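Side-chain contacts in peptide synthetase NRPS type II-PCP (Streptomyces verticillus, PDB 4NEO), which is a free-standing peptidyl carrier protein of the type II nonribosomal peptide synthetase kind, a small helical bundle of the phosphopantetheine-attachment family: residues 37-40 against 41-44; 69-72 against 73-76. All blocks are in the same frame, centred on the assembly; numbering follows the deposited sequence.

Contact 1 (37-40 against 41-44); sequences HEDF and AALG
Asp39 grips the turn that follows it through a single carboxylate oxygen. Its CG lies anti to the backbone N (chi1 -179°), which swings OD2 forward to the next amides: OD2 accepts from Ala41 N at 2.9 Å, met from above the carboxylate plane, and from Ala42 N at 3.3 Å through its anti lone pair, the second bond being the straighter at 157°. This is the tight side of the contact. The backbone adds to it, because Leu43 N donates to Asp39 O (3.0 Å), and both the CB of Ala42 (3.4 Å) and the CG of Leu43 (3.5 Å) rest against that same Asp39 O. An aspartate bonded in this way to the amides two and three residues on is an Asx motif, here leading into the type I turn from Ala41 to Gly44, in the loop between helix 7-28 and helix 47-50 of the carrier-protein fold. OD2 is shared by two amides and the guanidinium NH1 of Arg74, which probably stabilises its negative charge. The loose side is confined to the far end of Leu43, whose side chain crosses that of Glu38 at about a right angle. There Leu43 CD2 comes no nearer than 3.9 Å to Glu38 OE1, while OE2 of the glutamate bonds to Gly35 N. Phe40 sends its ring to Leu70 and Leu71 of helix 67-73, where it is buried.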
ATOM      1  N   HIS A  37      -1.089  -3.801  -9.224  1.00 49.45           N
ATOM      2  CA  HIS A  37      -1.342  -2.697 -10.150  1.00 54.92           C
ATOM      3  C   HIS A  37      -2.793  -2.386 -10.365  1.00 58.85           C
ATOM      4  O   HIS A  37      -3.122  -1.622 -11.289  1.00 57.28           O
ATOM      5  CB  HIS A  37      -0.639  -2.952 -11.487  1.00 55.62           C
ATOM      6  CG  HIS A  37       0.804  -3.181 -11.305  1.00 52.41           C
ATOM      7  ND1 HIS A  37       1.643  -2.191 -10.847  1.00 51.55           N
ATOM      8  CD2 HIS A  37       1.545  -4.301 -11.394  1.00 55.68           C
ATOM      9  CE1 HIS A  37       2.853  -2.698 -10.669  1.00 50.43           C
ATOM     10  NE2 HIS A  37       2.820  -3.976 -10.982  1.00 55.79           N
ATOM     11  N   GLU A  38      -3.663  -2.909  -9.486  1.00 55.31           N
ATOM     12  CA  GLU A  38      -5.099  -2.637  -9.622  1.00 57.22           C
ATOM     13  C   GLU A  38      -5.457  -1.296  -9.049  1.00 53.50           C
ATOM     14  O   GLU A  38      -5.052  -0.975  -7.943  1.00 52.03           O
ATOM     15  CB  GLU A  38      -5.917  -3.756  -8.925  1.00 64.16           C
ATOM     16  CG  GLU A  38      -5.815  -5.125  -9.601  1.00 66.25           C
ATOM     17  CD  GLU A  38      -6.816  -6.126  -9.027  1.00 75.24           C
ATOM     18  OE1 GLU A  38      -7.869  -6.325  -9.684  1.00 73.71           O
ATOM     19  OE2 GLU A  38      -6.551  -6.663  -7.910  1.00 69.37           O
ATOM     20  N   ASP A  39      -6.244  -0.503  -9.771  1.00 53.30           N
ATOM     21  CA  ASP A  39      -6.596   0.857  -9.295  1.00 54.44           C
ATOM     22  C   ASP A  39      -7.585   0.837  -8.110  1.00 55.56           C
ATOM     23  O   ASP A  39      -8.607   0.144  -8.159  1.00 55.75           O
ATOM     24  CB  ASP A  39      -7.154   1.722 -10.465  1.00 63.57           C
ATOM     25  CG  ASP A  39      -7.504   3.137 -10.023  1.00 70.11           C
ATOM     26  OD1 ASP A  39      -6.615   4.013 -10.045  1.00 78.34           O
ATOM     27  OD2 ASP A  39      -8.645   3.376  -9.571  1.00 76.26           O
ATOM     28  N   PHE A  40      -7.309   1.648  -7.088  1.00 51.49           N
ATOM     29  CA  PHE A  40      -8.068   1.728  -5.832  1.00 53.91           C
ATOM     30  C   PHE A  40      -9.554   1.887  -6.078  1.00 59.93           C
ATOM     31  O   PHE A  40     -10.350   1.235  -5.429  1.00 60.46           O
ATOM     32  CB  PHE A  40      -7.593   2.935  -5.015  1.00 53.08           C
ATOM     33  CG  PHE A  40      -8.333   3.157  -3.729  1.00 53.33           C
ATOM     34  CD1 PHE A  40      -8.266   2.230  -2.710  1.00 53.57           C
ATOM     35  CD2 PHE A  40      -9.102   4.302  -3.541  1.00 55.73           C
ATOM     36  CE1 PHE A  40      -8.946   2.435  -1.526  1.00 52.43           C
ATOM     37  CE2 PHE A  40      -9.772   4.510  -2.360  1.00 57.11           C
ATOM     38  CZ  PHE A  40      -9.689   3.579  -1.353  1.00 54.90           C
ATOM     39  N   ALA A  41      -9.905   2.799  -6.973  1.00 63.04           N
ATOM     40  CA  ALA A  41     -11.310   3.112  -7.230  1.00 70.27           C
ATOM     41  C   ALA A  41     -11.955   2.011  -8.036  1.00 73.81           C
ATOM     42  O   ALA A  41     -13.134   1.726  -7.835  1.00 78.84           O
ATOM     43  CB  ALA A  41     -11.461   4.430  -7.972  1.00 73.46           C
ATOM     44  N   ALA A  42     -11.198   1.412  -8.956  1.00 71.41           N
ATOM     45  CA  ALA A  42     -11.679   0.252  -9.708  1.00 75.12           C
ATOM     46  C   ALA A  42     -12.019  -0.891  -8.768  1.00 74.45           C
ATOM     47  O   ALA A  42     -12.941  -1.645  -9.046  1.00 76.17           O
ATOM     48  CB  ALA A  42     -10.687  -0.208 -10.767  1.00 76.02           C
ATOM     49  N   LEU A  43     -11.323  -0.997  -7.643  1.00 68.59           N
ATOM     50  CA  LEU A  43     -11.656  -1.988  -6.613  1.00 69.80           C
ATOM     51  C   LEU A  43     -12.860  -1.605  -5.729  1.00 71.75           C
ATOM     52  O   LEU A  43     -13.165  -2.328  -4.785  1.00 76.12           O
ATOM     53  CB  LEU A  43     -10.439  -2.252  -5.716  1.00 64.68           C
ATOM     54  CG  LEU A  43      -9.243  -2.885  -6.431  1.00 64.31           C
ATOM     55  CD1 LEU A  43      -7.985  -2.705  -5.611  1.00 62.57           C
ATOM     56  CD2 LEU A  43      -9.487  -4.343  -6.737  1.00 67.09           C
ATOM     57  N   GLY A  44     -13.543  -0.499  -6.034  1.00 71.89           N
ATOM     58  CA  GLY A  44     -14.618   0.025  -5.175  1.00 73.14           C
ATOM     59  C   GLY A  44     -14.125   0.805  -3.948  1.00 73.12           C
ATOM     60  O   GLY A  44     -14.879   1.017  -2.987  1.00 73.89           O
TER

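Contact 2 (69-72 against 73-76); sequences VLLE and TRTV
The backbone of helix 67-73 runs out at Arg74, the first residue to leave helical geometry, with positive phi (70°), although its N still reaches back to Leu70 O at 2.8 Å. One residue earlier, Thr73 folds its hydroxyl against the preceding turn: with chi1 at 61° the hydroxyl is tucked over the main chain, and OG1 donates to Val69 O at 2.6 Å. That carbonyl also receives a weak bond from Thr73 N, and the CG2 methyl packs 3.3 Å from Val69 O. The side chain of Arg74, kinked midway along its length, curls back over the last turn and donates NE to Leu71 O (3.2 Å, 150°). The acceptor lies at the guanidinium edge, in its plane, whereas the donor stands above the carbonyl plane. The two side chains cross at a slant, with NH2 4.0 Å from Leu71 CD2. NE thus fixes the near edge of the group, while NH1 forms a salt bridge with Asp39 and NH2 a weak hydrogen bond to a bound 2-(2-methoxyethoxy)ethanol. Thr75 then N-caps helix 76-86, its OG1 accepting from Gly78 N. Such a helix C-terminus, closed by a residue of positive phi and followed at once by an N-cap, makes the short connection, Arg74 and Thr75, between two helices of this carrier-protein bundle.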
ATOM      1  N   VAL A  69      -0.834   9.697  -0.159  1.00 48.29           N
ATOM      2  CA  VAL A  69       0.076   8.672  -0.580  1.00 51.02           C
ATOM      3  C   VAL A  69      -0.753   7.561  -1.295  1.00 57.94           C
ATOM      4  O   VAL A  69      -0.457   7.199  -2.431  1.00 63.52           O
ATOM      5  CB  VAL A  69       0.892   8.156   0.567  1.00 47.50           C
ATOM      6  CG1 VAL A  69       1.724   6.948   0.155  1.00 55.00           C
ATOM      7  CG2 VAL A  69       1.785   9.261   1.169  1.00 54.33           C
ATOM      8  N   LEU A  70      -1.845   7.116  -0.703  1.00 51.19           N
ATOM      9  CA  LEU A  70      -2.743   6.187  -1.395  1.00 46.61           C
ATOM     10  C   LEU A  70      -3.442   6.853  -2.573  1.00 49.94           C
ATOM     11  O   LEU A  70      -3.561   6.272  -3.646  1.00 47.90           O
ATOM     12  CB  LEU A  70      -3.791   5.627  -0.433  1.00 50.11           C
ATOM     13  CG  LEU A  70      -4.838   4.572  -0.891  1.00 51.08           C
ATOM     14  CD1 LEU A  70      -5.494   3.991   0.352  1.00 57.59           C
ATOM     15  CD2 LEU A  70      -5.954   5.187  -1.678  1.00 60.46           C
ATOM     16  N   LEU A  71      -3.988   8.048  -2.352  1.00 48.35           N
ATOM     17  CA  LEU A  71      -4.925   8.609  -3.314  1.00 51.87           C
ATOM     18  C   LEU A  71      -4.231   9.186  -4.525  1.00 53.92           C
ATOM     19  O   LEU A  71      -4.874   9.379  -5.537  1.00 52.22           O
ATOM     20  CB  LEU A  71      -5.846   9.660  -2.691  1.00 52.32           C
ATOM     21  CG  LEU A  71      -6.832   9.105  -1.641  1.00 52.89           C
ATOM     22  CD1 LEU A  71      -7.622  10.262  -1.008  1.00 54.89           C
ATOM     23  CD2 LEU A  71      -7.765   8.094  -2.297  1.00 57.80           C
ATOM     24  N   GLU A  72      -2.926   9.422  -4.443  1.00 47.72           N
ATOM     25  CA  GLU A  72      -2.175   9.936  -5.604  1.00 52.73           C
ATOM     26  C   GLU A  72      -1.379   8.835  -6.325  1.00 51.87           C
ATOM     27  O   GLU A  72      -0.975   9.002  -7.473  1.00 53.75           O
ATOM     28  CB  GLU A  72      -1.254  11.097  -5.182  1.00 53.27           C
ATOM     29  CG  GLU A  72      -2.090  12.326  -4.853  1.00 57.40           C
ATOM     30  CD  GLU A  72      -1.255  13.513  -4.381  1.00 62.73           C
ATOM     31  OE1 GLU A  72      -0.011  13.389  -4.339  1.00 68.82           O
ATOM     32  OE2 GLU A  72      -1.877  14.547  -4.041  1.00 68.83           O
ATOM     33  N   THR A  73      -1.166   7.701  -5.665  1.00 46.81           N
ATOM     34  CA  THR A  73      -0.485   6.595  -6.327  1.00 48.30           C
ATOM     35  C   THR A  73      -1.505   5.578  -6.862  1.00 51.63           C
ATOM     36  O   THR A  73      -1.341   5.087  -7.946  1.00 55.97           O
ATOM     37  CB  THR A  73       0.485   5.894  -5.419  1.00 44.26           C
ATOM     38  OG1 THR A  73      -0.228   5.338  -4.292  1.00 41.86           O
ATOM     39  CG2 THR A  73       1.582   6.820  -5.008  1.00 48.19           C
ATOM     40  N   ARG A  74      -2.535   5.290  -6.058  1.00 50.69           N
ATOM     41  CA  ARG A  74      -3.717   4.522  -6.425  1.00 52.13           C
ATOM     42  C   ARG A  74      -3.518   3.026  -6.669  1.00 50.44           C
ATOM     43  O   ARG A  74      -4.490   2.357  -6.973  1.00 50.89           O
ATOM     44  CB  ARG A  74      -4.407   5.121  -7.657  1.00 61.47           C
ATOM     45  CG  ARG A  74      -4.506   6.629  -7.652  1.00 69.24           C
ATOM     46  CD  ARG A  74      -5.793   7.118  -8.220  1.00 73.58           C
ATOM     47  NE  ARG A  74      -6.767   7.448  -7.166  1.00 84.66           N
ATOM     48  CZ  ARG A  74      -8.011   6.967  -7.089  1.00101.97           C
ATOM     49  NH1 ARG A  74      -8.443   6.069  -7.983  1.00104.04           N
ATOM     50  NH2 ARG A  74      -8.836   7.376  -6.112  1.00107.28           N
ATOM     51  N   THR A  75      -2.297   2.497  -6.617  1.00 45.24           N
ATOM     52  CA  THR A  75      -2.080   1.053  -6.672  1.00 44.20           C
ATOM     53  C   THR A  75      -1.291   0.634  -5.448  1.00 44.24           C
ATOM     54  O   THR A  75      -0.635   1.471  -4.775  1.00 40.88           O
ATOM     55  CB  THR A  75      -1.373   0.584  -7.927  1.00 46.41           C
ATOM     56  OG1 THR A  75      -0.021   1.084  -7.953  1.00 46.06           O
ATOM     57  CG2 THR A  75      -2.147   1.041  -9.174  1.00 51.53           C
ATOM     58  N   VAL A  76      -1.357  -0.653  -5.133  1.00 41.31           N
ATOM     59  CA  VAL A  76      -0.569  -1.178  -4.046  1.00 42.73           C
ATOM     60  C   VAL A  76       0.927  -0.988  -4.356  1.00 44.75           C
ATOM     61  O   VAL A  76       1.684  -0.585  -3.466  1.00 41.72           O
ATOM     62  CB  VAL A  76      -0.836  -2.677  -3.853  1.00 41.90           C
ATOM     63  CG1 VAL A  76       0.284  -3.355  -3.072  1.00 43.45           C
ATOM     64  CG2 VAL A  76      -2.214  -2.934  -3.230  1.00 45.58           C
TER

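In the fold
Contact 1 comes first along the chain, in the loop between helix 7-28 and helix 47-50; contact 2 follows in series at the junction of helix 67-73 and helix 76-86. Their centres lie about 10 Å apart, yet the two touch directly. Phe40 N probably donates to Arg74 O (2.9 Å), and Ala41 CB packs 3.4 Å from Arg74 NH1, so the loop is held to the helix junction by side chains and probably by main chain too. Phe40 and Arg74 both line the pocket holding 2-(2-methoxyethoxy)ethanol, completed by Gly45 and Ser47. Both contacts belong to the phosphopantetheine-attachment fold, and together they pin the loop leading to helix 47-50 against the end of helix 67-73, beside the occupied pocket.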